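Local coordinates for protein sensor histidine kinase PdtaS (Mycobacterium tuberculosis, PDB 2YKF) that probably acts as a cytosolic sensor histidine kinase that autophosphorylates on binding cyclic di-GMP in nutrient-starved cells and starts a two-component signalling cascade, at residues H111-S116 with V127-Q132; A40-M44 with P65-H69. One frame throughout, in Å; residues are numbered along the deposited sequence.

Interaction 1 of 2, residues H111-S116 with V127-Q132; sequences HSVEVS and VLTRHQ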
ATOM      1  N   HIS A 111      -3.486 -16.846 -14.833  1.00 69.18           N
ATOM      2  CA  HIS A 111      -4.590 -17.142 -13.908  1.00 69.04           C
ATOM      3  C   HIS A 111      -4.411 -18.355 -12.906  1.00 68.27           C
ATOM      4  O   HIS A 111      -4.575 -18.175 -11.699  1.00 67.43           O
ATOM      5  CB  HIS A 111      -5.898 -17.252 -14.689  1.00 70.08           C
ATOM      6  CG  HIS A 111      -6.315 -15.977 -15.359  1.00 71.59           C
ATOM      7  ND1 HIS A 111      -7.629 -15.570 -15.423  1.00 72.87           N
ATOM      8  CD2 HIS A 111      -5.593 -15.027 -16.006  1.00 74.37           C
ATOM      9  CE1 HIS A 111      -7.701 -14.416 -16.069  1.00 74.71           C
ATOM     10  NE2 HIS A 111      -6.478 -14.061 -16.427  1.00 75.06           N
ATOM     11  N   SER A 112      -4.111 -19.575 -13.385  1.00 67.12           N
ATOM     12  CA  SER A 112      -3.951 -20.746 -12.438  1.00 65.23           C
ATOM     13  C   SER A 112      -5.122 -20.913 -11.386  1.00 63.99           C
ATOM     14  O   SER A 112      -4.889 -21.378 -10.242  1.00 64.69           O
ATOM     15  CB  SER A 112      -2.520 -20.716 -11.792  1.00 65.76           C
ATOM     16  OG  SER A 112      -2.458 -20.801 -10.353  1.00 62.78           O
ATOM     17  N   VAL A 113      -6.367 -20.612 -11.818  1.00 60.64           N
ATOM     18  CA  VAL A 113      -7.497 -20.197 -10.937  1.00 57.77           C
ATOM     19  C   VAL A 113      -7.950 -21.136  -9.789  1.00 56.13           C
ATOM     20  O   VAL A 113      -8.504 -22.222 -10.037  1.00 56.51           O
ATOM     21  CB  VAL A 113      -8.760 -19.764 -11.784  1.00 57.24           C
ATOM     22  CG1 VAL A 113      -9.913 -19.351 -10.890  1.00 57.90           C
ATOM     23  CG2 VAL A 113      -8.425 -18.619 -12.700  1.00 58.83           C
ATOM     24  N   GLU A 114      -7.774 -20.695  -8.541  1.00 52.24           N
ATOM     25  CA  GLU A 114      -8.364 -21.411  -7.406  1.00 49.44           C
ATOM     26  C   GLU A 114      -9.666 -20.768  -6.941  1.00 47.50           C
ATOM     27  O   GLU A 114      -9.852 -19.543  -6.989  1.00 45.58           O
ATOM     28  CB  GLU A 114      -7.379 -21.524  -6.262  1.00 50.98           C
ATOM     29  CG  GLU A 114      -6.031 -22.090  -6.699  1.00 55.68           C
ATOM     30  CD  GLU A 114      -4.873 -21.311  -6.108  1.00 63.31           C
ATOM     31  OE1 GLU A 114      -4.868 -21.129  -4.862  1.00 66.11           O
ATOM     32  OE2 GLU A 114      -3.993 -20.838  -6.891  1.00 65.08           O
ATOM     33  N   VAL A 115     -10.567 -21.609  -6.495  1.00 43.48           N
ATOM     34  CA  VAL A 115     -11.884 -21.217  -6.209  1.00 42.31           C
ATOM     35  C   VAL A 115     -12.075 -21.529  -4.745  1.00 41.42           C
ATOM     36  O   VAL A 115     -11.664 -22.597  -4.259  1.00 41.61           O
ATOM     37  CB  VAL A 115     -12.871 -22.004  -7.117  1.00 42.56           C
ATOM     38  CG1 VAL A 115     -14.305 -21.714  -6.791  1.00 42.60           C
ATOM     39  CG2 VAL A 115     -12.571 -21.721  -8.589  1.00 44.05           C
ATOM     40  N   SER A 116     -12.632 -20.576  -4.023  1.00 39.50           N
ATOM     41  CA  SER A 116     -12.964 -20.792  -2.606  1.00 38.93           C
ATOM     42  C   SER A 116     -14.222 -20.075  -2.150  1.00 36.90           C
ATOM     43  O   SER A 116     -14.544 -18.963  -2.604  1.00 38.66           O
ATOM     44  CB  SER A 116     -11.784 -20.470  -1.711  1.00 39.15           C
ATOM     45  OG  SER A 116     -11.357 -19.166  -1.934  1.00 41.85           O
ATOM     46  N   VAL A 127     -18.486 -16.725  -3.825  1.00 29.27           N
ATOM     47  CA  VAL A 127     -17.273 -17.478  -4.135  1.00 29.12           C
ATOM     48  C   VAL A 127     -16.175 -16.555  -4.719  1.00 30.20           C
ATOM     49  O   VAL A 127     -16.465 -15.710  -5.547  1.00 33.30           O
ATOM     50  CB  VAL A 127     -17.581 -18.584  -5.166  1.00 30.76           C
ATOM     51  CG1 VAL A 127     -16.326 -19.288  -5.539  1.00 27.81           C
ATOM     52  CG2 VAL A 127     -18.564 -19.581  -4.524  1.00 32.34           C
ATOM     53  N   LEU A 128     -14.945 -16.737  -4.284  1.00 29.92           N
ATOM     54  CA  LEU A 128     -13.808 -15.949  -4.762  1.00 30.89           C
ATOM     55  C   LEU A 128     -13.139 -16.756  -5.766  1.00 32.21           C
ATOM     56  O   LEU A 128     -12.933 -17.951  -5.527  1.00 32.91           O
ATOM     57  CB  LEU A 128     -12.800 -15.777  -3.609  1.00 29.48           C
ATOM     58  CG  LEU A 128     -13.335 -15.040  -2.354  1.00 27.82           C
ATOM     59  CD1 LEU A 128     -12.202 -14.872  -1.376  1.00 32.64           C
ATOM     60  CD2 LEU A 128     -13.851 -13.657  -2.734  1.00 29.57           C
ATOM     61  N   THR A 129     -12.760 -16.158  -6.886  1.00 31.26           N
ATOM     62  CA  THR A 129     -11.741 -16.824  -7.734  1.00 32.54           C
ATOM     63  C   THR A 129     -10.427 -16.076  -7.619  1.00 34.34           C
ATOM     64  O   THR A 129     -10.425 -14.818  -7.595  1.00 32.47           O
ATOM     65  CB  THR A 129     -12.209 -16.918  -9.201  1.00 32.46           C
ATOM     66  OG1 THR A 129     -12.604 -15.603  -9.678  1.00 35.02           O
ATOM     67  CG2 THR A 129     -13.436 -17.963  -9.302  1.00 32.77           C
ATOM     68  N   ARG A 130      -9.337 -16.832  -7.466  1.00 33.00           N
ATOM     69  CA  ARG A 130      -7.998 -16.288  -7.383  1.00 34.72           C
ATOM     70  C   ARG A 130      -7.261 -16.454  -8.752  1.00 35.16           C
ATOM     71  O   ARG A 130      -7.305 -17.538  -9.359  1.00 35.69           O
ATOM     72  CB  ARG A 130      -7.240 -17.022  -6.273  1.00 34.46           C
ATOM     73  CG  ARG A 130      -5.798 -16.605  -5.997  1.00 39.00           C
ATOM     74  CD  ARG A 130      -5.204 -17.461  -4.810  1.00 43.23           C
ATOM     75  NE  ARG A 130      -3.744 -17.259  -4.539  1.00 46.74           N
ATOM     76  CZ  ARG A 130      -3.097 -17.689  -3.433  1.00 48.04           C
ATOM     77  NH1 ARG A 130      -3.748 -18.334  -2.461  1.00 46.51           N
ATOM     78  NH2 ARG A 130      -1.793 -17.453  -3.272  1.00 47.70           N
ATOM     79  N   HIS A 131      -6.626 -15.402  -9.257  1.00 32.74           N
ATOM     80  CA  HIS A 131      -5.960 -15.494 -10.548  1.00 33.38           C
ATOM     81  C   HIS A 131      -4.580 -14.951 -10.346  1.00 34.84           C
ATOM     82  O   HIS A 131      -4.420 -13.911  -9.677  1.00 32.00           O
ATOM     83  CB  HIS A 131      -6.686 -14.626 -11.551  1.00 34.71           C
ATOM     84  CG  HIS A 131      -8.167 -14.858 -11.619  1.00 36.90           C
ATOM     85  ND1 HIS A 131      -8.795 -15.302 -12.763  1.00 40.92           N
ATOM     86  CD2 HIS A 131      -9.151 -14.611 -10.720  1.00 38.60           C
ATOM     87  CE1 HIS A 131     -10.104 -15.355 -12.549  1.00 43.11           C
ATOM     88  NE2 HIS A 131     -10.345 -14.924 -11.321  1.00 38.89           N
ATOM     89  N   GLN A 132      -3.563 -15.626 -10.867  1.00 34.50           N
ATOM     90  CA  GLN A 132      -2.228 -15.147 -10.668  1.00 38.36           C
ATOM     91  C   GLN A 132      -1.308 -15.533 -11.796  1.00 39.58           C
ATOM     92  O   GLN A 132      -1.680 -16.388 -12.600  1.00 39.84           O
ATOM     93  CB  GLN A 132      -1.711 -15.680  -9.338  1.00 38.92           C
ATOM     94  CG  GLN A 132      -1.397 -17.172  -9.316  1.00 46.00           C
ATOM     95  CD  GLN A 132      -1.143 -17.662  -7.887  1.00 52.74           C
ATOM     96  OE1 GLN A 132      -0.274 -17.136  -7.172  1.00 51.68           O
ATOM     97  NE2 GLN A 132      -1.913 -18.656  -7.467  1.00 56.26           N
TER

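Interaction 2 of 2, residues A40-M44 with P65-H69; sequences ADYLM and PTVVH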
ATOM      1  N   ALA A  40      -1.927 -11.959  -5.817  1.00 27.00           N
ATOM      2  CA  ALA A  40      -2.956 -12.488  -6.717  1.00 28.05           C
ATOM      3  C   ALA A  40      -4.111 -11.567  -6.842  1.00 28.06           C
ATOM      4  O   ALA A  40      -4.458 -10.829  -5.873  1.00 25.97           O
ATOM      5  CB  ALA A  40      -3.453 -13.932  -6.168  1.00 26.84           C
ATOM      6  N   ASP A  41      -4.799 -11.658  -7.992  1.00 27.51           N
ATOM      7  CA  ASP A  41      -6.078 -11.044  -8.177  1.00 27.64           C
ATOM      8  C   ASP A  41      -7.243 -11.857  -7.578  1.00 29.73           C
ATOM      9  O   ASP A  41      -7.212 -13.105  -7.584  1.00 28.62           O
ATOM     10  CB  ASP A  41      -6.352 -10.931  -9.690  1.00 28.32           C
ATOM     11  CG  ASP A  41      -5.371 -10.072 -10.379  1.00 30.62           C
ATOM     12  OD1 ASP A  41      -5.637  -8.848 -10.354  1.00 29.68           O
ATOM     13  OD2 ASP A  41      -4.370 -10.590 -10.974  1.00 31.25           O
ATOM     14  N   TYR A  42      -8.288 -11.185  -7.061  1.00 28.58           N
ATOM     15  CA  TYR A  42      -9.499 -11.969  -6.670  1.00 28.57           C
ATOM     16  C   TYR A  42     -10.696 -11.374  -7.326  1.00 30.20           C
ATOM     17  O   TYR A  42     -10.802 -10.096  -7.475  1.00 27.73           O
ATOM     18  CB  TYR A  42      -9.737 -11.922  -5.130  1.00 29.13           C
ATOM     19  CG  TYR A  42      -8.783 -12.824  -4.372  1.00 29.24           C
ATOM     20  CD1 TYR A  42      -7.496 -12.390  -4.024  1.00 30.57           C
ATOM     21  CD2 TYR A  42      -9.172 -14.153  -4.026  1.00 33.71           C
ATOM     22  CE1 TYR A  42      -6.594 -13.255  -3.388  1.00 29.90           C
ATOM     23  CE2 TYR A  42      -8.323 -15.005  -3.384  1.00 31.56           C
ATOM     24  CZ  TYR A  42      -7.043 -14.544  -3.023  1.00 31.98           C
ATOM     25  OH  TYR A  42      -6.229 -15.387  -2.336  1.00 30.52           O
ATOM     26  N   LEU A  43     -11.659 -12.233  -7.647  1.00 28.11           N
ATOM     27  CA  LEU A  43     -12.933 -11.765  -8.089  1.00 28.81           C
ATOM     28  C   LEU A  43     -13.954 -12.334  -7.126  1.00 29.06           C
ATOM     29  O   LEU A  43     -13.764 -13.415  -6.683  1.00 29.33           O
ATOM     30  CB  LEU A  43     -13.206 -12.276  -9.491  1.00 29.44           C
ATOM     31  CG  LEU A  43     -12.835 -11.412 -10.695  1.00 33.58           C
ATOM     32  CD1 LEU A  43     -11.507 -10.823 -10.687  1.00 36.67           C
ATOM     33  CD2 LEU A  43     -13.035 -12.242 -11.979  1.00 31.58           C
ATOM     34  N   MET A  44     -15.034 -11.616  -6.853  1.00 26.34           N
ATOM     35  CA  MET A  44     -16.089 -12.122  -5.997  1.00 29.44           C
ATOM     36  C   MET A  44     -17.329 -12.416  -6.845  1.00 30.32           C
ATOM     37  O   MET A  44     -17.808 -11.561  -7.547  1.00 32.04           O
ATOM     38  CB  MET A  44     -16.476 -11.099  -4.948  1.00 27.38           C
ATOM     39  CG  MET A  44     -17.593 -11.615  -4.025  1.00 31.54           C
ATOM     40  SD  MET A  44     -18.104 -10.349  -2.804  1.00 32.15           S
ATOM     41  CE  MET A  44     -16.852 -10.743  -1.617  1.00 32.05           C
ATOM     42  N   PRO A  65       2.290  -7.963 -10.195  1.00 32.32           N
ATOM     43  CA  PRO A  65       1.406  -7.680 -11.379  1.00 32.43           C
ATOM     44  C   PRO A  65       0.042  -8.325 -11.347  1.00 31.73           C
ATOM     45  O   PRO A  65      -0.105  -9.414 -10.828  1.00 31.98           O
ATOM     46  CB  PRO A  65       2.210  -8.270 -12.564  1.00 35.20           C
ATOM     47  CG  PRO A  65       3.137  -9.240 -11.965  1.00 33.56           C
ATOM     48  CD  PRO A  65       3.537  -8.658 -10.612  1.00 32.97           C
ATOM     49  N   THR A  66      -0.946  -7.665 -11.944  1.00 30.96           N
ATOM     50  CA  THR A  66      -2.265  -8.250 -12.124  1.00 29.81           C
ATOM     51  C   THR A  66      -2.232  -9.191 -13.370  1.00 31.64           C
ATOM     52  O   THR A  66      -1.415  -9.007 -14.243  1.00 30.78           O
ATOM     53  CB  THR A  66      -3.314  -7.139 -12.342  1.00 28.83           C
ATOM     54  OG1 THR A  66      -4.619  -7.689 -12.370  1.00 28.34           O
ATOM     55  CG2 THR A  66      -3.120  -6.413 -13.697  1.00 27.00           C
ATOM     56  N   VAL A  67      -3.151 -10.126 -13.442  1.00 30.68           N
ATOM     57  CA  VAL A  67      -3.374 -10.898 -14.677  1.00 33.21           C
ATOM     58  C   VAL A  67      -4.791 -10.664 -15.118  1.00 33.30           C
ATOM     59  O   VAL A  67      -5.247 -11.212 -16.129  1.00 34.36           O
ATOM     60  CB  VAL A  67      -3.041 -12.391 -14.504  1.00 33.06           C
ATOM     61  CG1 VAL A  67      -1.531 -12.502 -14.099  1.00 34.11           C
ATOM     62  CG2 VAL A  67      -3.999 -13.082 -13.469  1.00 31.38           C
ATOM     63  N   VAL A  68      -5.481  -9.756 -14.420  1.00 31.10           N
ATOM     64  CA  VAL A  68      -6.817  -9.392 -14.811  1.00 31.20           C
ATOM     65  C   VAL A  68      -6.847  -7.895 -15.118  1.00 33.50           C
ATOM     66  O   VAL A  68      -7.136  -7.077 -14.252  1.00 31.78           O
ATOM     67  CB  VAL A  68      -7.876  -9.809 -13.744  1.00 31.48           C
ATOM     68  CG1 VAL A  68      -9.245  -9.724 -14.303  1.00 28.98           C
ATOM     69  CG2 VAL A  68      -7.543 -11.235 -13.228  1.00 31.52           C
ATOM     70  N   HIS A  69      -6.521  -7.561 -16.361  1.00 34.50           N
ATOM     71  CA  HIS A  69      -6.278  -6.180 -16.766  1.00 36.79           C
ATOM     72  C   HIS A  69      -7.578  -5.491 -17.052  1.00 37.05           C
ATOM     73  O   HIS A  69      -7.651  -4.259 -16.972  1.00 39.02           O
ATOM     74  CB  HIS A  69      -5.362  -6.128 -18.004  1.00 37.48           C
ATOM     75  CG  HIS A  69      -3.969  -6.523 -17.703  1.00 37.82           C
ATOM     76  ND1 HIS A  69      -2.998  -5.609 -17.358  1.00 42.22           N
ATOM     77  CD2 HIS A  69      -3.399  -7.745 -17.597  1.00 40.16           C
ATOM     78  CE1 HIS A  69      -1.881  -6.255 -17.066  1.00 40.50           C
ATOM     79  NE2 HIS A  69      -2.100  -7.554 -17.208  1.00 42.14           N
TER
HETATM   80  O   HOH W   1      -2.007 -11.448 -10.145  1.00 32.83           O

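Interaction 1 of 2, residues H111-S116 with V127-Q132
In both His111 and His131, CG is anti to the carbonyl carbon (chi1 -64° and -51°), and the two imidazoles converge where the paired chains end. The ring planes stand 81° apart. His111 reaches the edge of the His131 ring with its ND1, which lies 2.9 Å from His131 ND1. Val113 CG2 is 3.3 Å from His131 ND1, and Val113 CG1 lies over one face of the ring. The other ring nitrogen, His131 NE2, is 2.9 Å from Thr129 OG1, a hydrogen bond of undecided donor. Thr129 OG1 also bonds to Trp45 NE1, so this buried hydroxyl has two partners.

The backbones pair antiparallel. Two reciprocal backbone N-H...O bonds between His111 and Gln132 hold His111 beside His131. Arg130 N reaches Glu114 O, and Leu128 N reaches Ser116 O, both at 2.8 Å. Between these pairs, Val115 and Thr129 form a non-hydrogen-bonded pair with their methyls side by side. Val115 CG1 meets Val127 CG1 at 3.4 Å, tighter than usual for two carbons. Helix 83-90 covers this side. Ser116, Leu128 and Arg130 lie on the other face, against helix 143-161.

Glu114 bends at chi2 and runs alongside the extended Arg130 chain. Its OE1 is 3.9 Å from Arg130 NH1, a long salt bridge. OE1 sits off the guanidinium plane, so the attraction is one of charge and not a directed bond. Glu114 OE2 lies 3.1 Å from Gln132 NE2.

This is the open end of the beta hairpin of strands 114-120 and 123-131 in the GAF domain. Its chemistry is divided: straight backbone bonds at Ser116/Leu128 and from Arg130 N to Glu114 O set the strand pairing, the return bond from Glu114 N is weak, and the Glu114 and Arg130 side chains probably add a diffuse electrostatic attraction.

Interaction 2 of 2, residues A40-M44 with P65-H69
Asp41 OD2 is approached by a backbone N-H and a water. Val67 N donates to Asp41 OD2 at 2.8 Å in a nearly straight bond, with an N-H...O angle of 166°. The water lies 2.6 Å from Asp41 OD2 and also 2.9 Å from Pro65 O. The water has other acceptors in range, so the two bonds may not both be made at once. The other carboxylate oxygen takes the hydroxyl of Thr66: Thr66 OG1 to Asp41 OD1 is a short 2.5 Å. Both donors from the loop come to the syn side of their oxygens, somewhat out of the carboxylate plane. Two bonds to two oxygens fix the rotation of this buried group.

With chi1 at -174°, the Thr66 hydroxyl lies opposite its own N and beside the carbonyl carbon, within range of the Asp41 carboxylate and of Val68 N. There Thr66 OG1 accepts from Val68 N at 3.0 Å. The hydroxyl thus gives to Asp41 and receives from Val68.

Apolar contact flanks the polar site. Val68 CG2 packs 3.7 Å from Asp41 CB, and the two side chains run antiparallel past one another. Leu43 CD1 touches Val68 CG1 more loosely, at 4.4 Å. Arg60 and Pro61 also lie against Asp41. Pro65 packs on Arg139 of the second subunit.

The loop geometry is an ST turn, with Thr66 accepting from the residue two places on. One aspartate at the start of strand 41-47 holds this turn, and so ties the loop after strand 53-59 to the middle of the antiparallel sheet of the GAF domain.

After helices 6-13 and 18-38 the chain enters strand 41-47, the first of the sheet. It turns through strand 53-59, and interaction 2 closes a loop of 20 intervening residues. It then passes strand 76-77, helix 83-90 and an unmodelled segment. Interaction 1 follows and closes a hairpin with 10 residues between its segments. The two contacts are in series, neither nested nor crossed. They meet through the sheet: strands 41-47 and 123-131 are neighbours, and backbone bonds join Asp41 with His131 and Leu43 with Thr129. A weak bond from His111 NE2 to Val67 O links the two loops. Together they tie the loop after strand 53-59 and the 114-120 edge to the middle of the GAF sheet.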